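Uncharacterized protein (PDB 4PUX) is of unknown function but adopts a curled antiparallel beta-barrel fold of the DUF3237 family, in the AOC-barrel clan. Local coordinates at residues Leu88-Thr93 with Gln125-Ser130; Ala24-Leu29 with Arg39-Thr44; Gly95-Ser100 with Tyr118-Thr123. One frame throughout, in Å; residues are numbered along the deposited sequence.

Contact 1: residues Leu88-Thr93 with Gln125-Ser130; sequences LIYLQT and QFETSS. With EDO (1,2-ethanediol), chain E.
Tyr90 and Glu127 lie side by side and point the same way. The carboxylate sits at the edge of the phenol ring, with Glu127 CD 3.8 Å from Tyr90 CD2 and the two planes 75° apart. Gln92 and Gln125 also run side by side on this face, their amide planes 30° apart. Gln92 OE1 comes within 3.7 Å of Gln125 CD, and one water donates to both Gln92 OE1 and Glu127 OE2. Leu91, Phe126 and Ile89 are buried. Leu91 CD1 meets the Phe126 ring off-centre, 3.8 Å from Phe126 CE2, while Ile89 CG2 reaches the ring edge. Phe126 CG lies beside the backbone N (chi1 -54°), which sets the ring alongside Leu91 CD1 and Ile89 CG2. Paired backbone bonds join Tyr90 to Glu127 and Gln92 to Gln125. Beyond them Thr128 OG1 donates to Leu88 O at 2.9 Å, from above the carbonyl plane. The same OG1 accepts from Ser130 N at 3.3 Å, forming an ST turn. Ser130 OG hydrogen-bonds a 1,2-ethanediol, probably from the crystallisation liquor. This is an antiparallel strand pair of the barrel wall. Strand 73-83 binds the other edge of 88-93 through Leu81, Tyr79 and Thr77, and Leu136 packs on Phe126.

Contact 2: residues Ala24-Leu29 with Arg39-Thr44; sequences APVWEL and RIIPIT
The guanidinium of Arg39 has Val26 CG1 over one face and the carboxylate of Glu28 at its edge, in plane. The Trp27 indole, on the other face of the sheet, is met obliquely by Pro42 CG, 3.8 Å from Trp27 CZ3. Both contacts belong to a beta hairpin formed by strands 27-33 and 36-49, part of the antiparallel barrel-like sheet.

Arg39 grips Glu28 side-on with two nitrogens. NE donates to Glu28 OE1 at 3.1 Å, and Arg39 NH2 donates to Glu28 OE2 at 2.9 Å. Both oxygens are met on their syn side, and the planes of the two groups are 29° apart. Glu28 is bent at chi2 (-77°), which folds the carboxylate back along Arg39. The two bonds hold the carboxylate at the edge of the guanidinium and should restrict its rotation. Arg39 NH1 has a second partner, Gln65 OE1 on strand 54-67.

Trp27 and Ile40 form a hydrogen-bonded antiparallel pair, and Glu28 and Arg39 the next, non-hydrogen-bonded one. On the Trp27 side, Ile40 CG2 lies 4.1 Å from Trp27 CE3, and Leu29 CD1 touches Ile40 CD1. The indole NE1 binds a citrate that probably came from the crystallisation liquor. On the Arg39 side, Val26 and Ile41 lie alongside each other, with Val26 CG1 3.9 Å from Ile41 CG1.

Residues 24-26 precede the strand, and no direct backbone hydrogen bond links Ala24 or Pro25 to 39-44. There the contact is apolar packing and a shared water. Ala24 CB touches both Pro42 CB and Thr44 CG2. The Thr44 hydroxyl accepts from Asn23 N. One water lies between the backbones, 2.9 Å from Ala24 O and 3.0 Å from Pro42 O.

Contact 3: residues Gly95-Ser100 with Tyr118-Thr123; sequences GYRHGS and YYFKIT
Strands 95-99 and 118-123 run antiparallel at 175°, joined by paired backbone hydrogen bonds between Tyr96 and Lys121 and between His98 and Tyr119, and Gly95 packs close, its CA 3.4 Å from Lys121 O.

Arg97 carries one face of the pair. Its chain is extended, with CG anti to the backbone N (chi1 -178°), and runs over two aromatic rings. Arg97 CD lies over the face of Phe120, 3.6 Å from Phe120 CD2. The guanidinium then stacks flat on Tyr118 as a cation-pi pair, CZ 3.9 Å from the Tyr118 ring centroid and planes 18° apart. Arg97 NH1 also donates to a water.

On the other face the His98 and Tyr119 rings are near parallel but slid apart. Tyr119 CB sits over the imidazole face, 3.4 Å from His98 CE1, and the rings barely overlap. His98 ND1 donates to Gly99 O at 2.8 Å, which should restrict the ring's rotation.

Ser100 OG accepts from Thr103 N and so N-caps helix 101-108. Strand 73-83 pairs with Gly95 and Arg97, while strand 141-147 pairs with Phe120 and Ile122.

In the fold
From the N terminus, contact 2 comes first. It closes the short hairpin of strands 27-33 and 36-49, and is complete before the other two contacts open. The chain then passes through strands 54-67 and 73-83 to reach strand 88-99. Contact 1 opens on the first half of that strand, and contact 3 on the second half. Contact 3 closes first, round the segment with helix 101-108, so it is nested inside the loop closed by contact 1. Both tie strand 88-99 to 118-127 and touch where Thr93 packs on Ile122 and Thr123. Contact 2 touches neither, its nearest atoms about 7 Å from each, but belongs to the same curled sheet.

Contact 1: residues Leu88-Thr93 with Gln125-Ser130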
loop_
_atom_site.group_PDB
_atom_site.type_symbol
_atom_site.label_atom_id
_atom_site.label_comp_id
_atom_site.label_asym_id
_atom_site.label_seq_id
_atom_site.Cartn_x
_atom_site.Cartn_y
_atom_site.Cartn_z
ATOM N N LEU A 88 -6.948 5.482 17.320
ATOM C CA LEU A 88 -7.251 5.685 15.891
ATOM C C LEU A 88 -6.070 6.315 15.174
ATOM O O LEU A 88 -5.482 7.320 15.672
ATOM C CB LEU A 88 -8.505 6.532 15.694
ATOM C CG LEU A 88 -9.779 5.942 16.258
ATOM C CD1 LEU A 88 -10.930 6.968 16.227
ATOM C CD2 LEU A 88 -10.203 4.649 15.495
ATOM N N ILE A 89 -5.731 5.763 14.013
ATOM C CA ILE A 89 -4.630 6.246 13.186
ATOM C C ILE A 89 -5.073 6.369 11.724
ATOM O O ILE A 89 -5.466 5.373 11.115
ATOM C CB ILE A 89 -3.363 5.353 13.263
ATOM C CG1 ILE A 89 -2.982 4.976 14.725
ATOM C CG2 ILE A 89 -2.209 5.960 12.432
ATOM C CD1 ILE A 89 -1.898 3.940 14.835
ATOM N N TYR A 90 -5.108 7.587 11.222
ATOM C CA TYR A 90 -5.436 7.898 9.809
ATOM C C TYR A 90 -4.210 7.612 8.937
ATOM O O TYR A 90 -3.109 8.110 9.231
ATOM C CB TYR A 90 -5.886 9.372 9.707
ATOM C CG TYR A 90 -5.885 9.989 8.317
ATOM C CD1 TYR A 90 -6.371 9.288 7.188
ATOM C CD2 TYR A 90 -5.534 11.330 8.162
ATOM C CE1 TYR A 90 -6.346 9.880 5.913
ATOM C CE2 TYR A 90 -5.523 11.941 6.905
ATOM C CZ TYR A 90 -6.007 11.233 5.797
ATOM O OH TYR A 90 -6.010 11.763 4.523
ATOM N N LEU A 91 -4.368 6.715 7.956
ATOM C CA LEU A 91 -3.282 6.286 7.087
ATOM C C LEU A 91 -3.545 6.751 5.638
ATOM O O LEU A 91 -4.665 6.546 5.097
ATOM C CB LEU A 91 -3.153 4.729 7.165
ATOM C CG LEU A 91 -2.096 4.073 6.254
ATOM C CD1 LEU A 91 -0.717 4.604 6.514
ATOM C CD2 LEU A 91 -2.135 2.539 6.412
ATOM N N GLN A 92 -2.481 7.237 4.997
ATOM C CA GLN A 92 -2.418 7.543 3.555
ATOM C C GLN A 92 -1.252 6.741 2.958
ATOM O O GLN A 92 -0.138 6.799 3.480
ATOM C CB GLN A 92 -2.188 9.033 3.302
ATOM C CG GLN A 92 -3.319 9.930 3.794
ATOM C CD GLN A 92 -2.912 11.383 3.914
ATOM O OE1 GLN A 92 -2.467 11.856 5.007
ATOM N NE2 GLN A 92 -2.901 12.058 2.801
ATOM N N THR A 93 -1.506 6.008 1.865
ATOM C CA THR A 93 -0.429 5.358 1.125
ATOM C C THR A 93 -0.436 5.868 -0.331
ATOM O O THR A 93 -1.475 6.233 -0.899
ATOM C CB THR A 93 -0.498 3.812 1.160
ATOM O OG1 THR A 93 -1.591 3.358 0.348
ATOM C CG2 THR A 93 -0.689 3.282 2.593
ATOM N N GLN A 125 2.021 7.489 5.287
ATOM C CA GLN A 125 1.921 8.689 6.124
ATOM C C GLN A 125 0.831 8.464 7.172
ATOM O O GLN A 125 -0.303 8.046 6.820
ATOM C CB GLN A 125 1.558 9.897 5.267
ATOM C CG GLN A 125 1.453 11.181 6.022
ATOM C CD GLN A 125 1.163 12.356 5.115
ATOM O OE1 GLN A 125 1.146 12.250 3.868
ATOM N NE2 GLN A 125 0.944 13.474 5.717
ATOM N N PHE A 126 1.166 8.689 8.423
ATOM C CA PHE A 126 0.267 8.440 9.569
ATOM C C PHE A 126 -0.152 9.715 10.283
ATOM O O PHE A 126 0.648 10.637 10.419
ATOM C CB PHE A 126 0.973 7.567 10.584
ATOM C CG PHE A 126 1.539 6.278 10.045
ATOM C CD1 PHE A 126 2.863 6.218 9.577
ATOM C CD2 PHE A 126 0.782 5.094 10.067
ATOM C CE1 PHE A 126 3.416 4.980 9.155
ATOM C CE2 PHE A 126 1.323 3.880 9.631
ATOM C CZ PHE A 126 2.645 3.836 9.134
ATOM N N GLU A 127 -1.324 9.685 10.946
ATOM C CA GLU A 127 -1.806 10.782 11.804
ATOM C C GLU A 127 -2.555 10.191 12.979
ATOM O O GLU A 127 -3.541 9.489 12.772
ATOM C CB GLU A 127 -2.772 11.754 11.142
ATOM C CG GLU A 127 -2.246 12.775 10.288
ATOM C CD GLU A 127 -3.311 13.853 9.910
ATOM O OE1 GLU A 127 -4.273 14.196 10.719
ATOM O OE2 GLU A 127 -3.087 14.432 8.845
ATOM N N THR A 128 -2.076 10.483 14.180
ATOM C CA THR A 128 -2.744 10.057 15.417
ATOM C C THR A 128 -2.485 11.064 16.535
ATOM O O THR A 128 -1.459 11.755 16.559
ATOM C CB THR A 128 -2.275 8.625 15.815
ATOM O OG1 THR A 128 -3.011 8.130 16.938
ATOM C CG2 THR A 128 -0.748 8.619 16.157
ATOM N N SER A 129 -3.412 11.098 17.517
ATOM C CA SER A 129 -3.202 11.900 18.722
ATOM C C SER A 129 -2.759 11.042 19.931
ATOM O O SER A 129 -2.440 11.605 20.980
ATOM C CB SER A 129 -4.489 12.649 19.113
ATOM O OG SER A 129 -5.515 11.763 19.519
ATOM N N SER A 130 -2.678 9.714 19.767
ATOM C CA SER A 130 -2.294 8.825 20.884
ATOM C C SER A 130 -0.795 9.000 21.205
ATOM O O SER A 130 0.023 8.845 20.301
ATOM C CB SER A 130 -2.516 7.369 20.522
ATOM O OG SER A 130 -1.849 6.519 21.454
HETATM C C1 EDO E . -4.457 4.756 23.261
HETATM O O1 EDO E . -3.917 6.063 23.076
HETATM C C2 EDO E . -3.317 3.776 23.106
HETATM O O2 EDO E . -2.566 3.693 24.333
HETATM O O HOH W 1 -2.158 10.106 7.335
HETATM O O HOH W 2 -2.521 14.802 5.736
#

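Contact 2: residues Ala24-Leu29 with Arg39-Thr44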
loop_
_atom_site.group_PDB
_atom_site.type_symbol
_atom_site.label_atom_id
_atom_site.label_comp_id
_atom_site.label_asym_id
_atom_site.label_seq_id
_atom_site.Cartn_x
_atom_site.Cartn_y
_atom_site.Cartn_z
ATOM N N ALA A 24 -15.742 -5.253 -1.672
ATOM C CA ALA A 24 -16.820 -4.488 -2.291
ATOM C C ALA A 24 -16.500 -4.330 -3.766
ATOM O O ALA A 24 -15.342 -4.423 -4.163
ATOM C CB ALA A 24 -16.960 -3.092 -1.633
ATOM N N PRO A 25 -17.534 -4.107 -4.597
ATOM C CA PRO A 25 -17.224 -3.912 -6.010
ATOM C C PRO A 25 -16.401 -2.630 -6.275
ATOM O O PRO A 25 -16.544 -1.617 -5.574
ATOM C CB PRO A 25 -18.614 -3.808 -6.681
ATOM C CG PRO A 25 -19.591 -4.252 -5.654
ATOM C CD PRO A 25 -18.969 -4.065 -4.304
ATOM N N VAL A 26 -15.515 -2.702 -7.268
ATOM C CA VAL A 26 -14.736 -1.546 -7.721
ATOM C C VAL A 26 -15.623 -0.663 -8.589
ATOM O O VAL A 26 -16.367 -1.174 -9.426
ATOM C CB VAL A 26 -13.488 -1.973 -8.534
ATOM C CG1 VAL A 26 -12.731 -0.756 -9.068
ATOM C CG2 VAL A 26 -12.540 -2.866 -7.691
ATOM N N TRP A 27 -15.593 0.645 -8.333
ATOM C CA TRP A 27 -16.186 1.603 -9.258
ATOM C C TRP A 27 -15.184 1.900 -10.398
ATOM O O TRP A 27 -14.108 2.460 -10.166
ATOM C CB TRP A 27 -16.651 2.879 -8.561
ATOM C CG TRP A 27 -17.913 2.783 -7.748
ATOM C CD1 TRP A 27 -19.218 2.595 -8.240
ATOM C CD2 TRP A 27 -18.030 2.834 -6.343
ATOM N NE1 TRP A 27 -20.105 2.589 -7.212
ATOM C CE2 TRP A 27 -19.414 2.734 -6.034
ATOM C CE3 TRP A 27 -17.121 3.047 -5.300
ATOM C CZ2 TRP A 27 -19.900 2.796 -4.724
ATOM C CZ3 TRP A 27 -17.611 3.068 -3.986
ATOM C CH2 TRP A 27 -18.984 2.984 -3.721
ATOM N N GLU A 28 -15.534 1.447 -11.592
ATOM C CA GLU A 28 -14.731 1.602 -12.811
ATOM C C GLU A 28 -15.212 2.833 -13.555
ATOM O O GLU A 28 -16.236 2.789 -14.220
ATOM C CB GLU A 28 -14.876 0.352 -13.686
ATOM C CG GLU A 28 -14.453 -0.965 -13.013
ATOM C CD GLU A 28 -12.943 -1.157 -12.939
ATOM O OE1 GLU A 28 -12.179 -0.250 -13.380
ATOM O OE2 GLU A 28 -12.509 -2.233 -12.451
ATOM N N LEU A 29 -14.553 3.961 -13.334
ATOM C CA LEU A 29 -14.988 5.236 -13.952
ATOM C C LEU A 29 -14.541 5.434 -15.387
ATOM O O LEU A 29 -15.016 6.389 -16.043
ATOM C CB LEU A 29 -14.559 6.455 -13.102
ATOM C CG LEU A 29 -15.569 6.816 -12.010
ATOM C CD1 LEU A 29 -15.694 5.759 -10.934
ATOM C CD2 LEU A 29 -15.172 8.103 -11.367
ATOM N N ARG A 39 -10.150 4.233 -11.096
ATOM C CA ARG A 39 -10.758 3.101 -10.392
ATOM C C ARG A 39 -10.832 3.465 -8.896
ATOM O O ARG A 39 -9.812 3.853 -8.299
ATOM C CB ARG A 39 -9.913 1.810 -10.567
ATOM C CG ARG A 39 -9.553 1.518 -12.017
ATOM C CD ARG A 39 -8.778 0.228 -12.147
ATOM N NE ARG A 39 -9.598 -0.937 -11.867
ATOM C CZ ARG A 39 -9.309 -1.911 -11.002
ATOM N NH1 ARG A 39 -8.169 -1.934 -10.325
ATOM N NH2 ARG A 39 -10.151 -2.922 -10.877
ATOM N N ILE A 40 -12.020 3.369 -8.293
ATOM C CA ILE A 40 -12.211 3.677 -6.856
ATOM C C ILE A 40 -12.515 2.358 -6.186
ATOM O O ILE A 40 -13.542 1.722 -6.442
ATOM C CB ILE A 40 -13.285 4.754 -6.623
ATOM C CG1 ILE A 40 -12.933 6.043 -7.387
ATOM C CG2 ILE A 40 -13.502 4.989 -5.112
ATOM C CD1 ILE A 40 -14.020 7.114 -7.362
ATOM N N ILE A 41 -11.527 1.883 -5.443
ATOM C CA ILE A 41 -11.482 0.530 -4.867
ATOM C C ILE A 41 -11.714 0.602 -3.329
ATOM O O ILE A 41 -10.807 1.030 -2.581
ATOM C CB ILE A 41 -10.108 -0.115 -5.143
ATOM C CG1 ILE A 41 -9.755 -0.088 -6.637
ATOM C CG2 ILE A 41 -10.029 -1.538 -4.534
ATOM C CD1 ILE A 41 -8.308 -0.305 -6.944
ATOM N N PRO A 42 -12.948 0.371 -2.869
ATOM C CA PRO A 42 -13.229 0.451 -1.424
ATOM C C PRO A 42 -12.386 -0.446 -0.538
ATOM O O PRO A 42 -12.157 -1.604 -0.855
ATOM C CB PRO A 42 -14.711 0.087 -1.322
ATOM C CG PRO A 42 -15.276 0.426 -2.623
ATOM C CD PRO A 42 -14.174 -0.014 -3.598
ATOM N N ILE A 43 -11.939 0.140 0.569
ATOM C CA ILE A 43 -11.260 -0.592 1.638
ATOM C C ILE A 43 -12.278 -0.898 2.741
ATOM O O ILE A 43 -12.805 0.007 3.369
ATOM C CB ILE A 43 -10.043 0.208 2.190
ATOM C CG1 ILE A 43 -8.966 0.286 1.076
ATOM C CG2 ILE A 43 -9.540 -0.400 3.531
ATOM C CD1 ILE A 43 -7.919 1.334 1.327
ATOM N N THR A 44 -12.553 -2.195 2.964
ATOM C CA THR A 44 -13.668 -2.601 3.823
ATOM C C THR A 44 -13.272 -3.087 5.204
ATOM O O THR A 44 -14.127 -3.214 6.107
ATOM C CB THR A 44 -14.513 -3.705 3.080
ATOM O OG1 THR A 44 -13.690 -4.839 2.788
ATOM C CG2 THR A 44 -15.091 -3.127 1.777
HETATM O O HOH W 3 -13.022 -2.943 -3.346
#

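Contact 3: residues Gly95-Ser100 with Tyr118-Thr123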
loop_
_atom_site.group_PDB
_atom_site.type_symbol
_atom_site.label_atom_id
_atom_site.label_comp_id
_atom_site.label_asym_id
_atom_site.label_seq_id
_atom_site.Cartn_x
_atom_site.Cartn_y
_atom_site.Cartn_z
ATOM N N GLY A 95 2.016 5.100 -4.166
ATOM C CA GLY A 95 3.053 4.309 -4.796
ATOM C C GLY A 95 2.655 3.765 -6.156
ATOM O O GLY A 95 1.811 4.357 -6.833
ATOM N N TYR A 96 3.284 2.644 -6.539
ATOM C CA TYR A 96 3.196 2.121 -7.908
ATOM C C TYR A 96 3.050 0.618 -7.911
ATOM O O TYR A 96 3.682 -0.084 -7.072
ATOM C CB TYR A 96 4.467 2.458 -8.732
ATOM C CG TYR A 96 4.800 3.929 -8.833
ATOM C CD1 TYR A 96 3.935 4.810 -9.502
ATOM C CD2 TYR A 96 5.967 4.449 -8.261
ATOM C CE1 TYR A 96 4.247 6.160 -9.618
ATOM C CE2 TYR A 96 6.280 5.804 -8.340
ATOM C CZ TYR A 96 5.435 6.655 -9.039
ATOM O OH TYR A 96 5.725 8.007 -9.137
ATOM N N ARG A 97 2.265 0.123 -8.868
ATOM C CA ARG A 97 2.198 -1.320 -9.184
ATOM C C ARG A 97 2.375 -1.494 -10.691
ATOM O O ARG A 97 1.636 -0.881 -11.465
ATOM C CB ARG A 97 0.903 -1.943 -8.711
ATOM C CG ARG A 97 0.832 -3.472 -8.979
ATOM C CD ARG A 97 -0.414 -4.135 -8.325
ATOM N NE ARG A 97 -0.388 -5.600 -8.473
ATOM C CZ ARG A 97 -1.059 -6.292 -9.381
ATOM N NH1 ARG A 97 -1.870 -5.687 -10.242
ATOM N NH2 ARG A 97 -0.944 -7.613 -9.420
ATOM N N HIS A 98 3.336 -2.337 -11.096
ATOM C CA HIS A 98 3.581 -2.585 -12.516
ATOM C C HIS A 98 4.257 -3.937 -12.666
ATOM O O HIS A 98 4.837 -4.456 -11.698
ATOM C CB HIS A 98 4.384 -1.454 -13.179
ATOM C CG HIS A 98 5.761 -1.249 -12.605
ATOM N ND1 HIS A 98 6.829 -2.063 -12.920
ATOM C CD2 HIS A 98 6.261 -0.278 -11.807
ATOM C CE1 HIS A 98 7.916 -1.622 -12.312
ATOM N NE2 HIS A 98 7.596 -0.546 -11.623
ATOM N N GLY A 99 4.129 -4.555 -13.846
ATOM C CA GLY A 99 4.848 -5.797 -14.100
ATOM C C GLY A 99 6.339 -5.668 -13.810
ATOM O O GLY A 99 6.940 -4.612 -14.077
ATOM N N SER A 100 6.938 -6.712 -13.234
ATOM C CA SER A 100 8.387 -6.703 -12.993
ATOM C C SER A 100 9.139 -6.682 -14.328
ATOM O O SER A 100 8.617 -7.116 -15.368
ATOM C CB SER A 100 8.859 -7.902 -12.189
ATOM O OG SER A 100 8.853 -9.081 -12.944
ATOM N N TYR A 118 5.188 -8.816 -9.968
ATOM C CA TYR A 118 4.945 -7.381 -10.002
ATOM C C TYR A 118 5.824 -6.618 -9.016
ATOM O O TYR A 118 6.128 -7.086 -7.914
ATOM C CB TYR A 118 3.473 -7.064 -9.652
ATOM C CG TYR A 118 2.475 -7.577 -10.669
ATOM C CD1 TYR A 118 2.087 -8.915 -10.668
ATOM C CD2 TYR A 118 1.941 -6.728 -11.653
ATOM C CE1 TYR A 118 1.203 -9.410 -11.624
ATOM C CE2 TYR A 118 1.021 -7.209 -12.619
ATOM C CZ TYR A 118 0.666 -8.550 -12.599
ATOM O OH TYR A 118 -0.234 -9.061 -13.531
ATOM N N TYR A 119 6.210 -5.439 -9.452
ATOM C CA TYR A 119 6.767 -4.383 -8.607
ATOM C C TYR A 119 5.568 -3.671 -7.946
ATOM O O TYR A 119 4.707 -3.166 -8.664
ATOM C CB TYR A 119 7.518 -3.373 -9.448
ATOM C CG TYR A 119 8.188 -2.296 -8.605
ATOM C CD1 TYR A 119 7.501 -1.109 -8.237
ATOM C CD2 TYR A 119 9.500 -2.456 -8.156
ATOM C CE1 TYR A 119 8.117 -0.127 -7.465
ATOM C CE2 TYR A 119 10.144 -1.457 -7.397
ATOM C CZ TYR A 119 9.426 -0.301 -7.026
ATOM O OH TYR A 119 10.062 0.678 -6.245
ATOM N N PHE A 120 5.467 -3.717 -6.611
ATOM C CA PHE A 120 4.318 -3.122 -5.885
ATOM C C PHE A 120 4.880 -2.613 -4.557
ATOM O O PHE A 120 4.988 -3.362 -3.576
ATOM C CB PHE A 120 3.202 -4.161 -5.752
ATOM C CG PHE A 120 1.892 -3.664 -5.159
ATOM C CD1 PHE A 120 1.638 -2.312 -4.881
ATOM C CD2 PHE A 120 0.854 -4.590 -4.980
ATOM C CE1 PHE A 120 0.402 -1.921 -4.362
ATOM C CE2 PHE A 120 -0.359 -4.199 -4.446
ATOM C CZ PHE A 120 -0.589 -2.861 -4.168
ATOM N N LYS A 121 5.193 -1.323 -4.539
ATOM C CA LYS A 121 5.846 -0.636 -3.418
ATOM C C LYS A 121 5.092 0.649 -3.104
ATOM O O LYS A 121 4.575 1.322 -4.003
ATOM C CB LYS A 121 7.354 -0.347 -3.681
ATOM C CG LYS A 121 8.198 -1.549 -4.145
ATOM C CD LYS A 121 8.226 -2.623 -3.119
ATOM C CE LYS A 121 9.462 -3.510 -3.160
ATOM N NZ LYS A 121 9.261 -4.664 -4.028
ATOM N N ILE A 122 5.030 0.976 -1.806
ATOM C CA ILE A 122 4.330 2.155 -1.335
ATOM C C ILE A 122 5.135 2.965 -0.303
ATOM O O ILE A 122 6.025 2.426 0.382
ATOM C CB ILE A 122 2.948 1.781 -0.705
ATOM C CG1 ILE A 122 3.107 0.766 0.448
ATOM C CG2 ILE A 122 2.020 1.222 -1.773
ATOM C CD1 ILE A 122 1.841 0.542 1.274
ATOM N N THR A 123 4.751 4.236 -0.168
ATOM C CA THR A 123 5.118 5.101 0.976
ATOM C C THR A 123 3.884 5.278 1.869
ATOM O O THR A 123 2.733 5.153 1.380
ATOM C CB THR A 123 5.651 6.476 0.532
ATOM O OG1 THR A 123 4.631 7.192 -0.176
ATOM C CG2 THR A 123 6.863 6.318 -0.363
HETATM O O HOH W 4 -2.846 -8.106 -11.931
#